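Local coordinates for protein xyloglucanase (Paenibacillus pabuli, PDB 2JEP) that hydrolyses the beta-1,4-glucan backbone of xyloglucan, a plant cell-wall polysaccharide, as an endo-acting glycoside hydrolase of family 5, at residues T330-S335 with G367-A372; D328-S331 with N336-Y339; W269-A272 with N278-Q281; A284-T287 with K291-T294. All blocks are in the same frame, centred on the assembly; numbering follows the deposited sequence. Where two conformers were deposited one is given.

Interaction 1 (T330-S335 with G367-A372)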
loop_
_atom_site.group_PDB
_atom_site.type_symbol
_atom_site.label_atom_id
_atom_site.label_comp_id
_atom_site.label_asym_id
_atom_site.label_seq_id
_atom_site.Cartn_x
_atom_site.Cartn_y
_atom_site.Cartn_z
ATOM N N THR A 330 -6.800 3.294 23.312
ATOM C CA THR A 330 -7.687 3.912 24.296
ATOM C C THR A 330 -7.958 3.026 25.517
ATOM O O THR A 330 -8.344 3.562 26.562
ATOM C CB THR A 330 -9.040 4.307 23.675
ATOM O OG1 THR A 330 -9.692 3.154 23.125
ATOM C CG2 THR A 330 -8.873 5.393 22.625
ATOM N N SER A 331 -7.682 1.721 25.414
ATOM C CA SER A 331 -7.787 0.806 26.559
ATOM C C SER A 331 -6.641 0.996 27.551
ATOM O O SER A 331 -6.705 0.510 28.679
ATOM C CB SER A 331 -7.818 -0.656 26.106
ATOM O OG SER A 331 -6.626 -1.045 25.446
ATOM N N TYR A 332 -5.588 1.683 27.119
ATOM C CA TYR A 332 -4.418 1.958 27.961
ATOM C C TYR A 332 -4.382 3.414 28.427
ATOM O O TYR A 332 -3.931 3.695 29.535
ATOM C CB TYR A 332 -3.143 1.660 27.178
ATOM C CG TYR A 332 -3.025 0.249 26.608
ATOM C CD1 TYR A 332 -2.802 -0.850 27.423
ATOM C CD2 TYR A 332 -3.092 0.018 25.258
ATOM C CE1 TYR A 332 -2.650 -2.125 26.889
ATOM C CE2 TYR A 332 -2.964 -1.221 24.720
ATOM C CZ TYR A 332 -2.730 -2.302 25.538
ATOM O OH TYR A 332 -2.534 -3.556 25.008
ATOM N N ASP A 333 -4.764 4.331 27.544
ATOM C CA ASP A 333 -4.691 5.781 27.776
ATOM C C ASP A 333 -5.964 6.374 27.184
ATOM O O ASP A 333 -6.152 6.350 25.971
ATOM C CB ASP A 333 -3.448 6.328 27.077
ATOM C CG ASP A 333 -3.274 7.833 27.207
ATOM O OD1 ASP A 333 -4.234 8.533 27.630
ATOM O OD2 ASP A 333 -2.185 8.317 26.837
ATOM N N SER A 334 -6.844 6.890 28.040
ATOM C CA SER A 334 -8.108 7.408 27.576
ATOM C C SER A 334 -7.997 8.614 26.658
ATOM O O SER A 334 -8.979 8.977 26.009
ATOM C CB SER A 334 -9.048 7.718 28.736
ATOM O OG SER A 334 -8.494 8.743 29.549
ATOM N N SER A 335 -6.806 9.201 26.561
ATOM C CA SER A 335 -6.551 10.295 25.618
ATOM C C SER A 335 -5.951 9.869 24.277
ATOM O O SER A 335 -5.671 10.708 23.447
ATOM C CB SER A 335 -5.672 11.355 26.243
ATOM O OG SER A 335 -4.320 10.951 26.424
ATOM N N GLY A 367 -11.589 -1.785 18.059
ATOM C CA GLY A 367 -11.339 -2.339 19.362
ATOM C C GLY A 367 -9.861 -2.253 19.676
ATOM O O GLY A 367 -9.123 -1.492 19.060
ATOM N N GLN A 368 -9.432 -3.029 20.652
ATOM C CA GLN A 368 -8.082 -2.910 21.160
ATOM C C GLN A 368 -7.074 -3.234 20.056
ATOM O O GLN A 368 -7.118 -4.311 19.464
ATOM C CB GLN A 368 -7.865 -3.818 22.375
ATOM C CG GLN A 368 -6.498 -3.624 22.979
ATOM C CD GLN A 368 -6.264 -4.507 24.190
ATOM O OE1 GLN A 368 -6.240 -5.749 24.088
ATOM N NE2 GLN A 368 -6.104 -3.879 25.345
ATOM N N HIS A 369 -6.181 -2.283 19.785
ATOM C CA HIS A 369 -5.144 -2.388 18.779
ATOM C C HIS A 369 -5.678 -2.271 17.353
ATOM O O HIS A 369 -4.968 -2.587 16.395
ATOM C CB HIS A 369 -4.279 -3.648 18.921
ATOM C CG HIS A 369 -3.787 -3.920 20.305
ATOM N ND1 HIS A 369 -3.788 -5.181 20.844
ATOM C CD2 HIS A 369 -3.271 -3.103 21.256
ATOM C CE1 HIS A 369 -3.311 -5.130 22.080
ATOM N NE2 HIS A 369 -2.983 -3.878 22.354
ATOM N N GLY A 370 -6.912 -1.801 17.200
ATOM C CA GLY A 370 -7.516 -1.671 15.882
ATOM C C GLY A 370 -7.055 -0.447 15.123
ATOM O O GLY A 370 -6.545 0.531 15.684
ATOM N N PHE A 371 -7.258 -0.503 13.808
ATOM C CA PHE A 371 -6.991 0.629 12.923
ATOM C C PHE A 371 -8.258 1.210 12.262
ATOM O O PHE A 371 -8.170 2.177 11.518
ATOM C CB PHE A 371 -6.068 0.225 11.772
ATOM C CG PHE A 371 -4.626 0.021 12.116
ATOM C CD1 PHE A 371 -3.747 1.092 12.103
ATOM C CD2 PHE A 371 -4.119 -1.248 12.290
ATOM C CE1 PHE A 371 -2.392 0.890 12.302
ATOM C CE2 PHE A 371 -2.754 -1.458 12.484
ATOM C CZ PHE A 371 -1.900 -0.376 12.479
ATOM N N ALA A 372 -9.420 0.610 12.467
ATOM C CA ALA A 372 -10.574 0.994 11.689
ATOM C C ALA A 372 -11.074 2.412 11.963
ATOM O O ALA A 372 -11.079 2.876 13.108
ATOM C CB ALA A 372 -11.688 0.015 11.973
#
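S331 and Y332 meet Q368 and H369 in a polar contact between surface loops, which joins the loop after barrel strand 319-324 to the loop after the last barrel strand, 357-362. Two side-chain hydrogen bonds carry it. The amide NE2 of Q368 donates to S331 OG over 2.9 Å, nearly straight at 166°, and the acceptor lies close to the amide plane. The Q368 chain reaches it with CG anti to the backbone N (chi1 -176°) and an extended run beyond. Next to this bond, Y332 OH and H369 NE2 are 2.7 Å apart and hydrogen-bonded, with either able to be the donor. The hydroxyl arrives at the edge of the imidazole, near its plane. The two rings thus meet rim to rim, with planes 24° apart and neither over the face of the other. Both are flanked on one face by the first pair: S331 OG sits 3.6 Å above the Y332 ring plane, toward the rim, while Q368 CG lies 3.5 Å above the centre of the H369 ring. A type II beta turn from G367 to G370, closed by G370 N to G367 O at 2.9 Å, presents Q368 and H369 as adjacent corners. In the 330-335 loop, D333 OD1 accepts from S335 N, a capping bond ahead of the helix, and also, from the same face, from S335 OG. H369 N donates to D328 O and D328 N to G370 O, tying the two loops through their backbones; F371 stacks edge-to-face on W361, and the 330-335 loop leads into helix 336-353.

Interaction 2 (D328-S331 with N336-Y339)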
loop_
_atom_site.group_PDB
_atom_site.type_symbol
_atom_site.label_atom_id
_atom_site.label_comp_id
_atom_site.label_asym_id
_atom_site.label_seq_id
_atom_site.Cartn_x
_atom_site.Cartn_y
_atom_site.Cartn_z
ATOM N N ASP A 328 -5.341 1.550 18.022
ATOM C CA ASP A 328 -6.194 2.052 19.098
ATOM C C ASP A 328 -5.696 1.598 20.454
ATOM O O ASP A 328 -5.773 0.416 20.790
ATOM C CB ASP A 328 -7.620 1.576 18.849
ATOM C CG ASP A 328 -8.645 2.123 19.834
ATOM O OD1 ASP A 328 -8.250 2.540 20.941
ATOM O OD2 ASP A 328 -9.848 2.089 19.457
ATOM N N LYS A 329 -5.191 2.565 21.225
ATOM C CA LYS A 329 -4.671 2.325 22.584
ATOM C C LYS A 329 -5.530 3.017 23.636
ATOM O O LYS A 329 -5.047 3.272 24.738
ATOM C CB LYS A 329 -3.186 2.726 22.694
ATOM C CG LYS A 329 -2.290 1.892 21.815
ATOM C CD LYS A 329 -0.835 2.199 22.034
ATOM C CE LYS A 329 0.060 1.427 21.106
ATOM N NZ LYS A 329 1.498 1.468 21.564
ATOM N N THR A 330 -6.800 3.294 23.312
ATOM C CA THR A 330 -7.687 3.912 24.296
ATOM C C THR A 330 -7.958 3.026 25.517
ATOM O O THR A 330 -8.344 3.562 26.562
ATOM C CB THR A 330 -9.040 4.307 23.675
ATOM O OG1 THR A 330 -9.692 3.154 23.125
ATOM C CG2 THR A 330 -8.873 5.393 22.625
ATOM N N SER A 331 -7.682 1.721 25.414
ATOM C CA SER A 331 -7.787 0.806 26.559
ATOM C C SER A 331 -6.641 0.996 27.551
ATOM O O SER A 331 -6.705 0.510 28.679
ATOM C CB SER A 331 -7.818 -0.656 26.106
ATOM O OG SER A 331 -6.626 -1.045 25.446
ATOM N N ASN A 336 -5.784 8.569 24.048
ATOM C CA ASN A 336 -5.039 8.123 22.878
ATOM C C ASN A 336 -5.565 8.641 21.562
ATOM O O ASN A 336 -4.782 8.910 20.652
ATOM C CB ASN A 336 -4.938 6.602 22.887
ATOM C CG ASN A 336 -4.311 6.026 21.627
ATOM O OD1 ASN A 336 -5.008 5.355 20.847
ATOM N ND2 ASN A 336 -2.999 6.227 21.438
ATOM N N ASN A 337 -6.882 8.770 21.407
ATOM C CA ASN A 337 -7.397 9.198 20.105
ATOM C C ASN A 337 -6.996 10.628 19.747
ATOM O O ASN A 337 -6.929 10.963 18.567
ATOM C CB ASN A 337 -8.906 9.001 19.997
ATOM C CG ASN A 337 -9.293 7.590 19.632
ATOM O OD1 ASN A 337 -8.554 6.901 18.946
ATOM N ND2 ASN A 337 -10.441 7.133 20.120
ATOM N N VAL A 338 -6.708 11.464 20.742
ATOM C CA VAL A 338 -6.167 12.778 20.442
ATOM C C VAL A 338 -4.901 12.632 19.615
ATOM O O VAL A 338 -4.687 13.362 18.638
ATOM C CB VAL A 338 -5.830 13.563 21.763
ATOM C CG1 VAL A 338 -5.130 14.881 21.479
ATOM C CG2 VAL A 338 -7.124 13.788 22.597
ATOM N N TYR A 339 -4.065 11.677 19.997
ATOM C CA TYR A 339 -2.777 11.473 19.325
ATOM C C TYR A 339 -2.866 10.701 18.030
ATOM O O TYR A 339 -2.091 10.952 17.115
ATOM C CB TYR A 339 -1.714 10.905 20.312
ATOM C CG TYR A 339 -1.741 11.776 21.541
ATOM C CD1 TYR A 339 -1.370 13.112 21.444
ATOM C CD2 TYR A 339 -2.365 11.351 22.702
ATOM C CE1 TYR A 339 -1.540 13.977 22.481
ATOM C CE2 TYR A 339 -2.527 12.219 23.772
ATOM C CZ TYR A 339 -2.137 13.536 23.639
ATOM O OH TYR A 339 -2.327 14.455 24.658
HETATM O O HOH W 1 -11.347 4.415 19.791
#
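An Asx turn at D328 shapes the loop before helix 336-353, and N336 and N337 at the start of that helix meet K329 and T330. D328 OD1 receives two donors: T330 N at 2.9 Å, nearly in line with the C-O bond, and T330 OG1 at 2.7 Å on the syn lone pair. K329 N donates across to N336 OD1 over 2.8 Å with an angle of 159°, entering from well above the carbonyl plane. N336 can bring OD1 to K329 N because CG stands anti to the backbone N (chi1 174°), which also lays CG 3.6 Å from K329 CB. Its other end, ND2, gives a hydrogen bond to T280 O, so both ends of this buried amide are fixed. Beside it, the methyl CG2 of T330 packs 3.4 Å from N337 ND2. N337 ND2 donates to a water, 2.9 Å away, which in turn donates to D328 OD2; N337 OD1 accepts from R340 NE. K329 extends away from the helix, and its ammonium is surrounded by carbonyl oxygens of D270, E274, N276 and I279. Such a loop, folded back on the start of the next helix, belongs to the connection after the seventh strand of this TIM barrel.

Interaction 3 (W269-A272 with N278-Q281)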
loop_
_atom_site.group_PDB
_atom_site.type_symbol
_atom_site.label_atom_id
_atom_site.label_comp_id
_atom_site.label_asym_id
_atom_site.label_seq_id
_atom_site.Cartn_x
_atom_site.Cartn_y
_atom_site.Cartn_z
ATOM N N TRP A 269 7.331 3.018 15.829
ATOM C CA TRP A 269 6.498 1.826 15.994
ATOM C C TRP A 269 5.957 1.685 17.397
ATOM O O TRP A 269 4.841 1.212 17.594
ATOM C CB TRP A 269 7.314 0.585 15.654
ATOM C CG TRP A 269 6.532 -0.693 15.673
ATOM C CD1 TRP A 269 6.649 -1.709 16.577
ATOM C CD2 TRP A 269 5.504 -1.079 14.755
ATOM N NE1 TRP A 269 5.752 -2.710 16.278
ATOM C CE2 TRP A 269 5.031 -2.342 15.173
ATOM C CE3 TRP A 269 4.901 -0.462 13.642
ATOM C CZ2 TRP A 269 4.041 -3.035 14.478
ATOM C CZ3 TRP A 269 3.903 -1.161 12.955
ATOM C CH2 TRP A 269 3.499 -2.442 13.379
ATOM N N ASP A 270 6.731 2.086 18.399
ATOM C CA ASP A 270 6.286 1.950 19.762
ATOM C C ASP A 270 4.947 2.651 20.007
ATOM O O ASP A 270 4.109 2.129 20.745
ATOM C CB ASP A 270 7.387 2.294 20.786
ATOM C CG ASP A 270 7.942 3.724 20.715
ATOM O OD1 ASP A 270 7.545 4.535 19.866
ATOM O OD2 ASP A 270 8.864 3.983 21.555
ATOM N N PHE A 271 4.743 3.789 19.346
ATOM C CA PHE A 271 3.448 4.456 19.347
ATOM C C PHE A 271 2.442 3.827 18.404
ATOM O O PHE A 271 1.307 3.543 18.787
ATOM C CB PHE A 271 3.624 5.945 18.971
ATOM C CG PHE A 271 2.333 6.671 18.728
ATOM C CD1 PHE A 271 1.450 6.912 19.764
ATOM C CD2 PHE A 271 1.964 7.042 17.447
ATOM C CE1 PHE A 271 0.221 7.544 19.534
ATOM C CE2 PHE A 271 0.740 7.651 17.197
ATOM C CZ PHE A 271 -0.145 7.900 18.251
ATOM N N ALA A 272 2.859 3.660 17.147
ATOM C CA ALA A 272 1.908 3.410 16.073
ATOM C C ALA A 272 1.445 1.971 15.963
ATOM O O ALA A 272 0.298 1.729 15.545
ATOM C CB ALA A 272 2.482 3.862 14.736
ATOM N N ASN A 278 2.822 0.942 26.455
ATOM C CA ASN A 278 4.039 1.665 26.857
ATOM C C ASN A 278 4.012 3.107 26.335
ATOM O O ASN A 278 4.340 4.051 27.062
ATOM C CB ASN A 278 5.305 0.982 26.341
ATOM C CG ASN A 278 5.522 -0.412 26.908
ATOM O OD1 ASN A 278 4.914 -0.793 27.913
ATOM N ND2 ASN A 278 6.454 -1.160 26.284
ATOM N N ILE A 279 3.649 3.279 25.064
ATOM C CA ILE A 279 3.647 4.580 24.397
ATOM C C ILE A 279 2.271 4.762 23.758
ATOM O O ILE A 279 1.852 3.977 22.894
ATOM C CB ILE A 279 4.739 4.659 23.309
ATOM C CG1 ILE A 279 6.135 4.418 23.899
ATOM C CG2 ILE A 279 4.655 5.995 22.570
ATOM C CD1 ILE A 279 6.600 5.434 24.968
ATOM N N THR A 280 1.578 5.818 24.182
ATOM C CA THR A 280 0.211 6.072 23.770
ATOM C C THR A 280 -0.019 7.495 23.235
ATOM O O THR A 280 -1.149 7.844 22.900
ATOM C CB THR A 280 -0.735 5.816 24.954
ATOM O OG1 THR A 280 -0.294 6.622 26.047
ATOM C CG2 THR A 280 -0.739 4.334 25.359
ATOM N N GLN A 281 1.051 8.294 23.145
ATOM C CA GLN A 281 0.945 9.678 22.718
ATOM C C GLN A 281 2.053 9.979 21.725
ATOM O O GLN A 281 3.060 9.288 21.685
ATOM C CB GLN A 281 1.029 10.635 23.924
ATOM C CG GLN A 281 0.114 10.209 25.079
ATOM C CD GLN A 281 0.028 11.218 26.174
ATOM O OE1 GLN A 281 0.732 12.246 26.191
ATOM N NE2 GLN A 281 -0.851 10.945 27.119
HETATM O O HOH W 2 3.783 0.987 23.244
#
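I279 turns its CB toward F271 and D270 and spreads its two branches over them. With CG1 anti to the carbonyl carbon (chi1 -59°), CG1 lies 3.6 Å from D270 OD2, while the methyl CG2 packs 3.7 Å from F271 CB. Main chain adds to the fit, since I279 CB is 3.7 Å from D270 O. D270 holds CG between its backbone N and carbonyl carbon (chi1 60°), and its carboxylate passes slantwise across the isoleucine, without bonding to it; the polar partner is S293 OG, bound to OD1. In F271, chi1 of 171° sets CG anti to the backbone N and sends the ring along 280-281. There CE1 meets T280 O at 3.6 Å, near the ring plane and at its edge, and CD1 lies 3.5 Å from Q281 O at an oblique angle. Helix 269-272 is a short turn in the long connection after barrel strand 259-265, and residues 278-281 belong to that same connection, so the contact folds one strand-to-helix excursion of the TIM barrel back on itself. A water bridges the backbones, accepting from I279 N at 2.9 Å and lying 2.8 Å from D270 O. T280 and Q281 point CB away from the helix. T280 OG1 and Q281 NE2 both bind D333 OD2, in the loop after strand 319-324, and Q281 OE1 accepts from S286 OG and T287 N further along its own loop. The F271 ring meets that of W282, and its side chain also touches N336 and Y339 of helix 336-353.

Interaction 4 (A284-T287 with K291-T294)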
loop_
_atom_site.group_PDB
_atom_site.type_symbol
_atom_site.label_atom_id
_atom_site.label_comp_id
_atom_site.label_asym_id
_atom_site.label_seq_id
_atom_site.Cartn_x
_atom_site.Cartn_y
_atom_site.Cartn_z
ATOM N N ALA A 284 3.806 17.176 19.577
ATOM C CA ALA A 284 3.989 18.272 20.526
ATOM C C ALA A 284 2.870 18.393 21.535
ATOM O O ALA A 284 3.114 18.891 22.637
ATOM C CB ALA A 284 4.133 19.595 19.772
ATOM N N THR A 285 1.668 17.941 21.185
ATOM C CA THR A 285 0.537 18.082 22.097
ATOM C C THR A 285 0.429 16.959 23.132
ATOM O O THR A 285 -0.455 16.997 23.983
ATOM C CB THR A 285 -0.797 18.242 21.370
ATOM O OG1 THR A 285 -1.155 17.006 20.735
ATOM C CG2 THR A 285 -0.745 19.402 20.351
ATOM N N SER A 286 1.335 15.977 23.097
ATOM C CA SER A 286 1.417 14.990 24.170
ATOM C C SER A 286 1.461 15.690 25.522
ATOM O O SER A 286 2.120 16.727 25.669
ATOM C CB SER A 286 2.635 14.106 23.968
ATOM O OG SER A 286 2.953 13.348 25.105
ATOM N N THR A 287 0.752 15.128 26.500
ATOM C CA THR A 287 0.646 15.720 27.821
ATOM C C THR A 287 1.447 15.034 28.921
ATOM O O THR A 287 1.517 15.557 30.046
ATOM C CB THR A 287 -0.833 15.755 28.308
ATOM O OG1 THR A 287 -1.309 14.403 28.401
ATOM C CG2 THR A 287 -1.699 16.572 27.372
ATOM N N LYS A 291 4.537 8.705 28.383
ATOM C CA LYS A 291 3.666 8.022 27.433
ATOM C C LYS A 291 3.974 8.390 25.982
ATOM O O LYS A 291 3.227 8.030 25.080
ATOM C CB LYS A 291 2.208 8.303 27.792
ATOM C CG LYS A 291 1.870 7.922 29.242
ATOM C CD LYS A 291 0.386 8.177 29.573
ATOM C CE LYS A 291 0.041 7.875 31.017
ATOM N NZ LYS A 291 -1.430 7.957 31.282
ATOM N N LYS A 292 5.080 9.106 25.772
ATOM C CA LYS A 292 5.482 9.639 24.468
ATOM C C LYS A 292 6.829 9.025 24.113
ATOM O O LYS A 292 7.687 8.848 24.995
ATOM C CB LYS A 292 5.623 11.162 24.562
ATOM C CG LYS A 292 5.924 11.860 23.271
ATOM C CD LYS A 292 6.201 13.357 23.511
ATOM C CE LYS A 292 6.273 14.115 22.229
ATOM N NZ LYS A 292 6.572 15.587 22.435
ATOM N N SER A 293 7.050 8.713 22.838
ATOM C CA SER A 293 8.346 8.184 22.419
ATOM C C SER A 293 9.438 9.233 22.653
ATOM O O SER A 293 9.160 10.417 22.845
ATOM C CB SER A 293 8.322 7.828 20.929
ATOM O OG SER A 293 7.203 7.025 20.599
ATOM N N THR A 294 10.689 8.789 22.593
ATOM C CA THR A 294 11.834 9.697 22.738
ATOM C C THR A 294 12.418 10.102 21.391
ATOM O O THR A 294 13.379 10.870 21.344
ATOM C CB THR A 294 12.919 9.064 23.599
ATOM O OG1 THR A 294 13.234 7.782 23.080
ATOM C CG2 THR A 294 12.432 8.939 25.044
HETATM O O HOH W 3 4.748 16.890 24.262
#
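K292 lies across S286 as a fully extended chain and brings its ammonium end to A284. Starting at the root, CB is 3.5 Å from S286 OG, the nearest approach between the two segments. CG follows at 3.8 Å from that same hydroxyl, and CD at 3.7 Å from S286 CB, so the middle of the lysine runs past the serine side chain by plain van der Waals packing. CE is 4.0 Å from S286 CB, and NZ then leaves the serine and stops 4.2 Å from A284 CA. The tip works through a water, which accepts from NZ at 2.9 Å and donates to A284 O at 3.1 Å and to S286 O at 3.0 Å; NZ also makes a weak hydrogen bond to G283 O. The ammonium is thus linked, through the water and one weak direct bond, to the carbonyls of G283, A284 and S286, and its positive charge would suit their partial negative charge. The reach depends on torsions all near 180°, beginning with CG anti to the backbone N (chi1 -175°). S286 directs its CB toward K292, but its hydroxyl is engaged by Q281 OE1, so toward the lysine it offers mainly packing surface. Both segments belong to the loop between helices 269-272 and 298-313, within which K291 O accepts from T280 N and Q281 N. A284 N bonds E298 at the head of helix 298-313, and T285 O accepts from Y339 OH of helix 336-353.

How the interactions relate
Along the chain, interaction 3 comes first, then interaction 4, and then interactions 2 and 1, which start from the same loop and share T330 and S331. All four lie on one side of the chain's centre, in the connections that follow barrel strands 259-265, 319-324 and 357-362. The centres of interactions 1 and 2 are about 5 Å apart and those of 3 and 4 about 9 Å, while 1 and 4, at about 16 Å, are the most distant pair. Interaction 3 touches each of the others, and interaction 2 also meets 4 through Y339. Together they form one packed cluster, from buried (interaction 3) to surface (interactions 1 and 4), of three successive connections of the barrel.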